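Local structure of putative laminarinase (Phanerochaete chrysosporium, 2W52) at residues A[113-118]-A[131-136]. The protein probably hydrolyses the O-glycosidic bonds of beta-glucans such as laminarin, as a fungal member of glycosyl hydrolase family 16. Residues are numbered along the deposited sequence; the frame is centred on the assembly and turned at random.
Sequences GGEVDI and TLHTGA. With BGC (beta-D-glucopyranose), chain D.
E115 swings CG anti to the backbone N (chi1 169°) and runs fully extended, while H133 turns CG beside its own N (chi1 -63°), and the two side chains leave the hairpin side by side on one face. The carboxylate of E115 lies alongside the imidazole, its plane only 26° from that of the ring, with OE1 3.6 Å from H133 CB. D117, on the same face, comes to the ring at its edge: OD2 is 3.0 Å from H133 NE2, the two side chains crossing at about a right angle. N162 accepts a hydrogen bond from ND1, which helps fix the ring rotation. E115 OE1 is held by W110, and OE2 accepts a 2.9 Å hydrogen bond from O1 of the bound glucose; an alanine here would probably leave this hydroxyl and the W110 indole N-H without their carboxylate partner. Across the backbone, D117 N gives an almost straight bond to T131 O (2.8 Å), T131 N returns one to D117 O (3.1 Å), and H133 N reaches E115 O. On the other face V116 CG2 meets L132 CD2 at 3.7 Å, and both side chains pack on I196 of the opposing sheet. This antiparallel hairpin thus carries E115, D117 and E120, the E-x-D-x-x-E signature of family 16, on the glucose-facing side of the beta-jelly roll, consistent with a place at the catalytic centre of the cleft.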
ATOM      1  N   GLY A 113       0.147  16.641   6.218  1.00  7.42           N
ATOM      2  CA  GLY A 113       0.313  15.644   7.286  1.00  7.44           C
ATOM      3  C   GLY A 113       1.123  14.439   6.818  1.00  6.58           C
ATOM      4  O   GLY A 113       1.271  13.453   7.566  1.00  7.65           O
ATOM      5  N   GLY A 114       1.654  14.510   5.600  1.00  6.65           N
ATOM      6  CA  GLY A 114       2.508  13.416   5.108  1.00  6.77           C
ATOM      7  C   GLY A 114       1.748  12.258   4.494  1.00  7.86           C
ATOM      8  O   GLY A 114       0.524  12.143   4.620  1.00  7.39           O
ATOM      9  N   GLU A 115       2.497  11.443   3.761  1.00  7.34           N
ATOM     10  CA  GLU A 115       1.986  10.212   3.164  1.00  7.31           C
ATOM     11  C   GLU A 115       3.165   9.253   3.045  1.00  6.93           C
ATOM     12  O   GLU A 115       4.232   9.640   2.570  1.00  7.37           O
ATOM     13  CB  GLU A 115       1.417  10.487   1.766  1.00  7.59           C
ATOM     14  CG  GLU A 115       1.103   9.202   0.974  1.00  6.81           C
ATOM     15  CD  GLU A 115       0.515   9.441  -0.425  1.00  9.28           C
ATOM     16  OE1 GLU A 115       0.267  10.618  -0.804  1.00  9.70           O
ATOM     17  OE2 GLU A 115       0.326   8.446  -1.168  1.00 10.26           O
ATOM     18  N   VAL A 116       2.981   8.023   3.513  1.00  6.39           N
ATOM     19  CA  VAL A 116       4.006   6.975   3.284  1.00  6.08           C
ATOM     20  C   VAL A 116       3.344   5.790   2.591  1.00  5.93           C
ATOM     21  O   VAL A 116       2.396   5.190   3.135  1.00  5.00           O
ATOM     22  CB  VAL A 116       4.740   6.532   4.601  1.00  7.34           C
ATOM     23  CG1 VAL A 116       3.786   6.151   5.652  1.00  7.26           C
ATOM     24  CG2 VAL A 116       5.685   5.346   4.320  1.00  7.38           C
ATOM     25  N   ASP A 117       3.817   5.524   1.364  1.00  5.03           N
ATOM     26  CA  ASP A 117       3.320   4.413   0.562  1.00  4.96           C
ATOM     27  C   ASP A 117       4.222   3.228   0.841  1.00  5.24           C
ATOM     28  O   ASP A 117       5.438   3.291   0.581  1.00  5.08           O
ATOM     29  CB  ASP A 117       3.287   4.775  -0.927  1.00  5.82           C
ATOM     30  CG  ASP A 117       2.471   6.045  -1.175  1.00  7.07           C
ATOM     31  OD1 ASP A 117       1.415   6.193  -0.509  1.00  8.73           O
ATOM     32  OD2 ASP A 117       2.880   6.873  -2.002  1.00 10.45           O
ATOM     33  N   ILE A 118       3.637   2.183   1.413  1.00  5.62           N
ATOM     34  CA  ILE A 118       4.425   1.039   1.911  1.00  5.07           C
ATOM     35  C   ILE A 118       4.458  -0.100   0.878  1.00  5.11           C
ATOM     36  O   ILE A 118       5.520  -0.628   0.560  1.00  5.68           O
ATOM     37  CB  ILE A 118       3.870   0.557   3.272  1.00  5.13           C
ATOM     38  CG1 ILE A 118       3.868   1.684   4.317  1.00  5.10           C
ATOM     39  CG2 ILE A 118       4.607  -0.726   3.750  1.00  6.20           C
ATOM     40  CD1 ILE A 118       2.961   1.349   5.514  1.00  6.51           C
ATOM     41  N   THR A 131       7.478   5.074  -0.864  1.00  5.16           N
ATOM     42  CA  THR A 131       7.556   6.473  -1.261  1.00  5.74           C
ATOM     43  C   THR A 131       6.943   7.375  -0.226  1.00  6.16           C
ATOM     44  O   THR A 131       5.879   7.058   0.343  1.00  6.25           O
ATOM     45  CB  THR A 131       6.784   6.683  -2.609  1.00  6.58           C
ATOM     46  OG1 THR A 131       7.178   5.687  -3.564  1.00  5.09           O
ATOM     47  CG2 THR A 131       7.042   8.066  -3.204  1.00  6.98           C
ATOM     48  N   LEU A 132       7.580   8.521   0.001  1.00  5.54           N
ATOM     49  CA  LEU A 132       6.942   9.564   0.809  1.00  5.53           C
ATOM     50  C   LEU A 132       6.461  10.668  -0.115  1.00  5.81           C
ATOM     51  O   LEU A 132       7.098  10.961  -1.097  1.00  6.85           O
ATOM     52  CB  LEU A 132       7.920  10.210   1.814  1.00  6.59           C
ATOM     53  CG  LEU A 132       8.730   9.292   2.731  1.00  7.29           C
ATOM     54  CD1 LEU A 132       9.476  10.117   3.803  1.00  8.76           C
ATOM     55  CD2 LEU A 132       7.847   8.215   3.389  1.00  7.53           C
ATOM     56  N   HIS A 133       5.343  11.264   0.272  1.00  5.36           N
ATOM     57  CA  HIS A 133       4.823  12.457  -0.393  1.00  5.75           C
ATOM     58  C   HIS A 133       4.530  13.456   0.722  1.00  6.52           C
ATOM     59  O   HIS A 133       3.834  13.119   1.679  1.00  6.36           O
ATOM     60  CB  HIS A 133       3.511  12.102  -1.106  1.00  5.52           C
ATOM     61  CG  HIS A 133       3.662  11.089  -2.208  1.00  5.99           C
ATOM     62  ND1 HIS A 133       3.729  11.431  -3.540  1.00  7.92           N
ATOM     63  CD2 HIS A 133       3.716   9.737  -2.162  1.00  7.26           C
ATOM     64  CE1 HIS A 133       3.835  10.333  -4.272  1.00  8.61           C
ATOM     65  NE2 HIS A 133       3.828   9.288  -3.460  1.00  8.35           N
ATOM     66  N   THR A 134       5.103  14.668   0.625  1.00  5.97           N
ATOM     67  CA  THR A 134       5.014  15.647   1.704  1.00  7.56           C
ATOM     68  C   THR A 134       4.820  17.052   1.132  1.00  6.97           C
ATOM     69  O   THR A 134       4.826  17.261  -0.087  1.00  8.87           O
ATOM     70  CB  THR A 134       6.323  15.678   2.497  1.00  6.52           C
ATOM     71  OG1 THR A 134       7.375  16.156   1.645  1.00  7.22           O
ATOM     72  CG2 THR A 134       6.690  14.261   2.991  1.00  8.51           C
ATOM     73  N   GLY A 135       4.668  18.015   2.039  1.00  8.33           N
ATOM     74  CA  GLY A 135       4.799  19.438   1.689  1.00  8.83           C
ATOM     75  C   GLY A 135       6.252  19.838   1.420  1.00  9.86           C
ATOM     76  O   GLY A 135       7.150  18.991   1.319  1.00  9.74           O
ATOM     77  N   ALA A 136       6.503  21.150   1.303  1.00  9.65           N
ATOM     78  CA  ALA A 136       7.806  21.644   0.852  1.00 11.10           C
ATOM     79  C   ALA A 136       8.939  21.371   1.842  1.00 10.44           C
ATOM     80  O   ALA A 136       8.691  21.129   3.036  1.00 11.98           O
ATOM     81  CB  ALA A 136       7.719  23.153   0.573  1.00 10.69           C
TER
HETATM   82  C2  BGC D   1      -3.095  11.111  -3.673  1.00 18.67           C
HETATM   83  C3  BGC D   1      -3.791  12.449  -3.378  1.00 17.66           C
HETATM   84  C4  BGC D   1      -4.857  12.318  -2.265  1.00 19.48           C
HETATM   85  C5  BGC D   1      -4.206  11.666  -1.056  1.00 18.03           C
HETATM   86  C6  BGC D   1      -5.177  11.427   0.094  1.00 17.65           C
HETATM   87  C1  BGC D   1      -2.512  10.554  -2.391  1.00 18.25           C
HETATM   88  O1  BGC D   1      -1.960   9.261  -2.675  1.00 17.65           O
HETATM   89  O2  BGC D   1      -2.060  11.215  -4.669  1.00 17.76           O
HETATM   90  O3  BGC D   1      -4.381  12.852  -4.603  1.00 22.36           O
HETATM   91  O4  BGC D   1      -5.391  13.588  -1.836  1.00 18.90           O
HETATM   92  O5  BGC D   1      -3.600  10.430  -1.464  1.00 18.25           O
HETATM   93  O6  BGC D   1      -6.299  10.643  -0.362  1.00 14.41           O